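Local coordinates for putative Lipoprotein (Shewanella oneidensis, PDB 3U24) that is of unknown function but binds zinc and calcium ions, and is a putative lipoprotein of the DUF885 family, probably related to zinc metallopeptidases, at residues P118-I131 / T171-F185. Sequence-based numbering, arbitrary orientation.
Sequences PSSYNVAGGFAQII and TELAVLQNQGAFSVF. With EDO (1,2-ethanediol), chain P; EDO (1,2-ethanediol), chain S.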
loop_
_atom_site.group_PDB
_atom_site.type_symbol
_atom_site.label_atom_id
_atom_site.label_comp_id
_atom_site.label_asym_id
_atom_site.label_seq_id
_atom_site.Cartn_x
_atom_site.Cartn_y
_atom_site.Cartn_z
ATOM N N PRO A 118 10.930 -9.192 -14.960
ATOM C CA PRO A 118 10.359 -8.877 -16.258
ATOM C C PRO A 118 8.970 -8.308 -16.140
ATOM O O PRO A 118 8.488 -7.724 -17.110
ATOM C CB PRO A 118 10.330 -10.238 -16.998
ATOM C CG PRO A 118 11.410 -11.042 -16.337
ATOM C CD PRO A 118 11.368 -10.588 -14.886
ATOM N N SER A 119 8.328 -8.436 -14.987
ATOM C CA SER A 119 7.001 -7.875 -14.872
ATOM C C SER A 119 7.021 -6.346 -14.864
ATOM O O SER A 119 5.986 -5.721 -15.079
ATOM C CB SER A 119 6.237 -8.415 -13.665
ATOM O OG SER A 119 6.647 -7.764 -12.479
ATOM N N SER A 120 8.176 -5.730 -14.627
ATOM C CA SER A 120 8.249 -4.268 -14.694
ATOM C C SER A 120 8.142 -3.704 -16.165
ATOM O O SER A 120 7.970 -2.495 -16.359
ATOM C CB SER A 120 9.501 -3.775 -13.950
ATOM O OG SER A 120 10.685 -4.356 -14.443
ATOM N N TYR A 121 8.152 -4.585 -17.174
ATOM C CA TYR A 121 7.962 -4.194 -18.550
ATOM C C TYR A 121 6.577 -4.583 -19.053
ATOM O O TYR A 121 6.291 -5.746 -19.387
ATOM C CB TYR A 121 9.040 -4.815 -19.415
ATOM C CG TYR A 121 10.424 -4.468 -18.938
ATOM C CD1 TYR A 121 11.013 -3.287 -19.318
ATOM C CD2 TYR A 121 11.120 -5.290 -18.077
ATOM C CE1 TYR A 121 12.262 -2.942 -18.886
ATOM C CE2 TYR A 121 12.382 -4.965 -17.648
ATOM C CZ TYR A 121 12.960 -3.793 -18.074
ATOM O OH TYR A 121 14.220 -3.404 -17.680
ATOM N N ASN A 122 5.706 -3.594 -19.111
ATOM C CA ASN A 122 4.305 -3.800 -19.539
ATOM C C ASN A 122 3.694 -2.443 -19.890
ATOM O O ASN A 122 3.638 -1.549 -19.046
ATOM C CB ASN A 122 3.494 -4.468 -18.410
ATOM C CG ASN A 122 2.084 -4.912 -18.849
ATOM O OD1 ASN A 122 1.526 -4.456 -19.878
ATOM N ND2 ASN A 122 1.493 -5.826 -18.051
ATOM N N VAL A 123 3.264 -2.276 -21.130
ATOM C CA VAL A 123 2.695 -0.954 -21.527
ATOM C C VAL A 123 1.221 -0.747 -21.095
ATOM O O VAL A 123 0.709 0.368 -21.152
ATOM C CB VAL A 123 2.852 -0.716 -23.048
ATOM C CG1 VAL A 123 4.318 -0.863 -23.437
ATOM C CG2 VAL A 123 1.976 -1.694 -23.839
ATOM N N ALA A 124 0.565 -1.798 -20.635
ATOM C CA ALA A 124 -0.904 -1.793 -20.490
ATOM C C ALA A 124 -1.371 -0.689 -19.531
ATOM O O ALA A 124 -2.305 0.084 -19.853
ATOM C CB ALA A 124 -1.412 -3.181 -20.038
ATOM N N GLY A 125 -0.677 -0.592 -18.395
ATOM C CA GLY A 125 -0.970 0.341 -17.324
ATOM C C GLY A 125 -1.104 1.797 -17.764
ATOM O O GLY A 125 -2.082 2.482 -17.435
ATOM N N GLY A 126 -0.134 2.275 -18.505
ATOM C CA GLY A 126 -0.166 3.664 -18.966
ATOM C C GLY A 126 -1.331 3.925 -19.928
ATOM O O GLY A 126 -1.995 4.973 -19.873
ATOM N N PHE A 127 -1.587 2.944 -20.793
ATOM C CA PHE A 127 -2.683 3.047 -21.731
ATOM C C PHE A 127 -4.019 3.022 -21.009
ATOM O O PHE A 127 -4.881 3.809 -21.344
ATOM C CB PHE A 127 -2.600 1.961 -22.816
ATOM C CG PHE A 127 -1.607 2.286 -23.901
ATOM C CD1 PHE A 127 -1.990 3.041 -24.988
ATOM C CD2 PHE A 127 -0.299 1.842 -23.827
ATOM C CE1 PHE A 127 -1.091 3.342 -25.991
ATOM C CE2 PHE A 127 0.606 2.127 -24.834
ATOM C CZ PHE A 127 0.218 2.884 -25.911
ATOM N N ALA A 128 -4.184 2.152 -20.009
ATOM C CA ALA A 128 -5.456 2.075 -19.258
ATOM C C ALA A 128 -5.738 3.393 -18.542
ATOM O O ALA A 128 -6.873 3.850 -18.547
ATOM C CB ALA A 128 -5.458 0.886 -18.275
ATOM N N GLN A 129 -4.713 4.026 -17.967
ATOM C CA GLN A 129 -4.908 5.320 -17.312
ATOM C C GLN A 129 -5.394 6.380 -18.276
ATOM O O GLN A 129 -6.105 7.277 -17.858
ATOM C CB GLN A 129 -3.638 5.917 -16.709
ATOM C CG GLN A 129 -3.017 5.148 -15.577
ATOM C CD GLN A 129 -3.814 5.178 -14.280
ATOM O OE1 GLN A 129 -4.117 6.241 -13.720
ATOM N NE2 GLN A 129 -4.097 3.994 -13.765
ATOM N N ILE A 130 -4.934 6.365 -19.518
ATOM C CA ILE A 130 -5.395 7.367 -20.482
ATOM C C ILE A 130 -6.842 7.040 -20.884
ATOM O O ILE A 130 -7.712 7.881 -20.790
ATOM C CB ILE A 130 -4.485 7.430 -21.711
ATOM C CG1 ILE A 130 -3.102 8.007 -21.325
ATOM C CG2 ILE A 130 -5.111 8.286 -22.787
ATOM C CD1 ILE A 130 -1.916 7.577 -22.199
ATOM N N ILE A 131 -7.090 5.788 -21.260
ATOM C CA ILE A 131 -8.338 5.386 -21.891
ATOM C C ILE A 131 -9.520 5.420 -20.919
ATOM O O ILE A 131 -10.618 5.867 -21.264
ATOM C CB ILE A 131 -8.200 3.951 -22.481
ATOM C CG1 ILE A 131 -7.181 3.945 -23.646
ATOM C CG2 ILE A 131 -9.561 3.403 -22.967
ATOM C CD1 ILE A 131 -6.668 2.552 -24.032
ATOM N N THR A 171 8.916 -13.580 -13.914
ATOM C CA THR A 171 8.742 -13.850 -15.334
ATOM C C THR A 171 7.333 -14.409 -15.588
ATOM O O THR A 171 6.697 -14.061 -16.597
ATOM C CB THR A 171 9.826 -14.782 -15.904
ATOM O OG1 THR A 171 11.142 -14.330 -15.514
ATOM C CG2 THR A 171 9.745 -14.848 -17.427
ATOM N N GLU A 172 6.828 -15.195 -14.634
ATOM C CA GLU A 172 5.521 -15.799 -14.758
ATOM C C GLU A 172 4.508 -14.694 -14.620
ATOM O O GLU A 172 3.511 -14.655 -15.310
ATOM C CB GLU A 172 5.272 -16.847 -13.643
ATOM C CG GLU A 172 5.990 -18.184 -13.827
ATOM C CD GLU A 172 5.922 -19.153 -12.613
ATOM O OE1 GLU A 172 5.914 -18.748 -11.396
ATOM O OE2 GLU A 172 5.948 -20.377 -12.891
ATOM N N LEU A 173 4.761 -13.806 -13.694
ATOM C CA LEU A 173 3.865 -12.671 -13.528
ATOM C C LEU A 173 3.827 -11.810 -14.834
ATOM O O LEU A 173 2.757 -11.428 -15.307
ATOM C CB LEU A 173 4.240 -11.867 -12.303
ATOM C CG LEU A 173 3.316 -10.694 -11.957
ATOM C CD1 LEU A 173 1.849 -11.115 -11.665
ATOM C CD2 LEU A 173 3.930 -9.864 -10.820
ATOM N N ALA A 174 4.991 -11.575 -15.412
ATOM C CA ALA A 174 5.089 -10.837 -16.678
ATOM C C ALA A 174 4.182 -11.439 -17.757
ATOM O O ALA A 174 3.519 -10.709 -18.492
ATOM C CB ALA A 174 6.534 -10.787 -17.167
ATOM N N VAL A 175 4.173 -12.766 -17.851
ATOM C CA VAL A 175 3.386 -13.444 -18.901
ATOM C C VAL A 175 1.882 -13.125 -18.709
ATOM O O VAL A 175 1.186 -12.666 -19.622
ATOM C CB VAL A 175 3.559 -14.965 -18.883
ATOM C CG1 VAL A 175 2.532 -15.626 -19.836
ATOM C CG2 VAL A 175 4.993 -15.359 -19.201
ATOM N N LEU A 176 1.437 -13.330 -17.491
ATOM C CA LEU A 176 0.084 -13.110 -17.091
ATOM C C LEU A 176 -0.355 -11.644 -17.217
ATOM O O LEU A 176 -1.403 -11.362 -17.795
ATOM C CB LEU A 176 0.007 -13.597 -15.668
ATOM C CG LEU A 176 -1.277 -13.517 -14.908
ATOM C CD1 LEU A 176 -1.038 -14.331 -13.606
ATOM C CD2 LEU A 176 -1.569 -12.033 -14.653
ATOM N N GLN A 177 0.457 -10.706 -16.735
ATOM C CA GLN A 177 0.084 -9.312 -16.856
ATOM C C GLN A 177 0.110 -8.809 -18.299
ATOM O O GLN A 177 -0.770 -8.058 -18.689
ATOM C CB GLN A 177 0.933 -8.458 -15.944
ATOM C CG GLN A 177 0.635 -8.718 -14.459
ATOM C CD GLN A 177 1.491 -7.898 -13.538
ATOM O OE1 GLN A 177 2.600 -7.505 -13.882
ATOM N NE2 GLN A 177 0.983 -7.621 -12.365
ATOM N N ASN A 178 1.081 -9.249 -19.107
ATOM C CA ASN A 178 1.155 -8.800 -20.501
ATOM C C ASN A 178 0.067 -9.411 -21.343
ATOM O O ASN A 178 -0.365 -8.786 -22.313
ATOM C CB ASN A 178 2.523 -9.033 -21.144
ATOM C CG ASN A 178 3.510 -7.958 -20.791
ATOM O OD1 ASN A 178 3.490 -6.859 -21.398
ATOM N ND2 ASN A 178 4.365 -8.230 -19.793
ATOM N N GLN A 179 -0.403 -10.598 -20.962
ATOM C CA GLN A 179 -1.627 -11.182 -21.585
ATOM C C GLN A 179 -2.822 -10.289 -21.323
ATOM O O GLN A 179 -3.658 -10.144 -22.167
ATOM C CB GLN A 179 -1.934 -12.598 -21.083
ATOM C CG GLN A 179 -1.066 -13.643 -21.747
ATOM C CD GLN A 179 -1.140 -15.057 -21.116
ATOM O OE1 GLN A 179 -1.557 -15.247 -19.935
ATOM N NE2 GLN A 179 -0.717 -16.062 -21.910
ATOM N N GLY A 180 -2.884 -9.689 -20.143
ATOM C CA GLY A 180 -3.946 -8.746 -19.797
ATOM C C GLY A 180 -3.891 -7.471 -20.615
ATOM O O GLY A 180 -4.872 -6.732 -20.665
ATOM N N ALA A 181 -2.771 -7.199 -21.293
ATOM C CA ALA A 181 -2.713 -6.015 -22.167
ATOM C C ALA A 181 -3.869 -6.017 -23.200
ATOM O O ALA A 181 -4.344 -4.941 -23.580
ATOM C CB ALA A 181 -1.366 -5.873 -22.861
ATOM N N PHE A 182 -4.338 -7.201 -23.611
ATOM C CA PHE A 182 -5.426 -7.290 -24.578
ATOM C C PHE A 182 -6.804 -6.937 -24.066
ATOM O O PHE A 182 -7.710 -6.784 -24.851
ATOM C CB PHE A 182 -5.423 -8.634 -25.297
ATOM C CG PHE A 182 -4.248 -8.776 -26.207
ATOM C CD1 PHE A 182 -4.156 -7.991 -27.345
ATOM C CD2 PHE A 182 -3.175 -9.586 -25.861
ATOM C CE1 PHE A 182 -3.041 -8.074 -28.177
ATOM C CE2 PHE A 182 -2.080 -9.691 -26.685
ATOM C CZ PHE A 182 -1.991 -8.919 -27.837
ATOM N N SER A 183 -6.970 -6.751 -22.770
ATOM C CA SER A 183 -8.218 -6.183 -22.306
ATOM C C SER A 183 -8.211 -4.629 -22.482
ATOM O O SER A 183 -9.227 -3.981 -22.312
ATOM C CB SER A 183 -8.463 -6.594 -20.875
ATOM O OG SER A 183 -7.597 -5.865 -20.071
ATOM N N VAL A 184 -7.055 -4.063 -22.826
ATOM C CA VAL A 184 -6.912 -2.647 -23.147
ATOM C C VAL A 184 -6.827 -2.521 -24.670
ATOM O O VAL A 184 -7.589 -1.765 -25.277
ATOM C CB VAL A 184 -5.644 -2.065 -22.469
ATOM C CG1 VAL A 184 -5.402 -0.614 -22.883
ATOM C CG2 VAL A 184 -5.731 -2.200 -20.941
ATOM N N PHE A 185 -5.925 -3.285 -25.298
ATOM C CA PHE A 185 -5.807 -3.318 -26.753
ATOM C C PHE A 185 -6.855 -4.274 -27.339
ATOM O O PHE A 185 -6.522 -5.344 -27.850
ATOM C CB PHE A 185 -4.372 -3.642 -27.215
ATOM C CG PHE A 185 -3.379 -2.582 -26.829
ATOM C CD1 PHE A 185 -3.253 -1.432 -27.586
ATOM C CD2 PHE A 185 -2.646 -2.672 -25.658
ATOM C CE1 PHE A 185 -2.365 -0.414 -27.204
ATOM C CE2 PHE A 185 -1.780 -1.657 -25.263
ATOM C CZ PHE A 185 -1.641 -0.523 -26.029
HETATM C C1 EDO P . 3.483 2.034 -17.888
HETATM O O1 EDO P . 2.587 1.034 -18.404
HETATM C C2 EDO P . 4.720 2.256 -18.781
HETATM O O2 EDO P . 4.323 2.972 -19.950
HETATM C C1 EDO S . 5.033 -0.754 -14.734
HETATM O O1 EDO S . 5.012 -0.632 -16.170
HETATM C C2 EDO S . 4.938 -2.225 -14.291
HETATM O O2 EDO S . 3.683 -2.843 -14.617
HETATM O O HOH W 1 3.780 -6.902 -16.066
HETATM O O HOH W 2 4.455 -6.143 -11.514
#
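Phe-185 presents its ring edge to the face of Phe-127 in a T-shaped stack, CZ of Phe-185 sitting over the centre of the Phe-127 ring, with planes 66° apart and centroids 4.8 Å apart. The pair closes one end of a largely helical join in the DUF885 fold, where the 3-10 turn 118-120 and helix 124-131 run over helix 168-179 and the turns that follow it. Helices 138-148 and 152-162 also touch the Phe-127 side chain. Next to this pair, Val-184 packs on the flank of helix 124-131: with CG1 anti to its backbone N (chi1 175°), that methyl meets Ile-131 CD1 at 3.6 Å and Phe-127 CB, while CG2 faces Ala-128. Ala-124 CB rests on Ala-181. Midway, the amides of Asn-122 and Asn-178 stack, their planes 27° apart. Asn-178 ND2 donates to Tyr-121 O at 3.2 Å, in the carbonyl plane, and to Ala-174 O in its own helix; its OD1 bonds to the Tyr-156 hydroxyl. Replacing Asn-178 by an alanine would probably leave Tyr-121 O without this donor, cost the Tyr-156 hydroxyl a partner and strip the Asn-122 amide of its stacking mate. Asn-122 OD1 caps helix 124-131 by accepting from Ala-124 N at 2.9 Å, and its ND2 makes a weak bond to Gln-177 O. Toward the 118-120 turn, Ala-174 CB packs against Pro-118 CB, and Pro-118 CG lies 3.4 Å from Thr-171 OG1, a hydroxyl hydrogen-bonded to Thr-167 O. One water joins the segments by donating to Ser-119 O and Gln-177 OE1 and accepting from Asn-122 ND2.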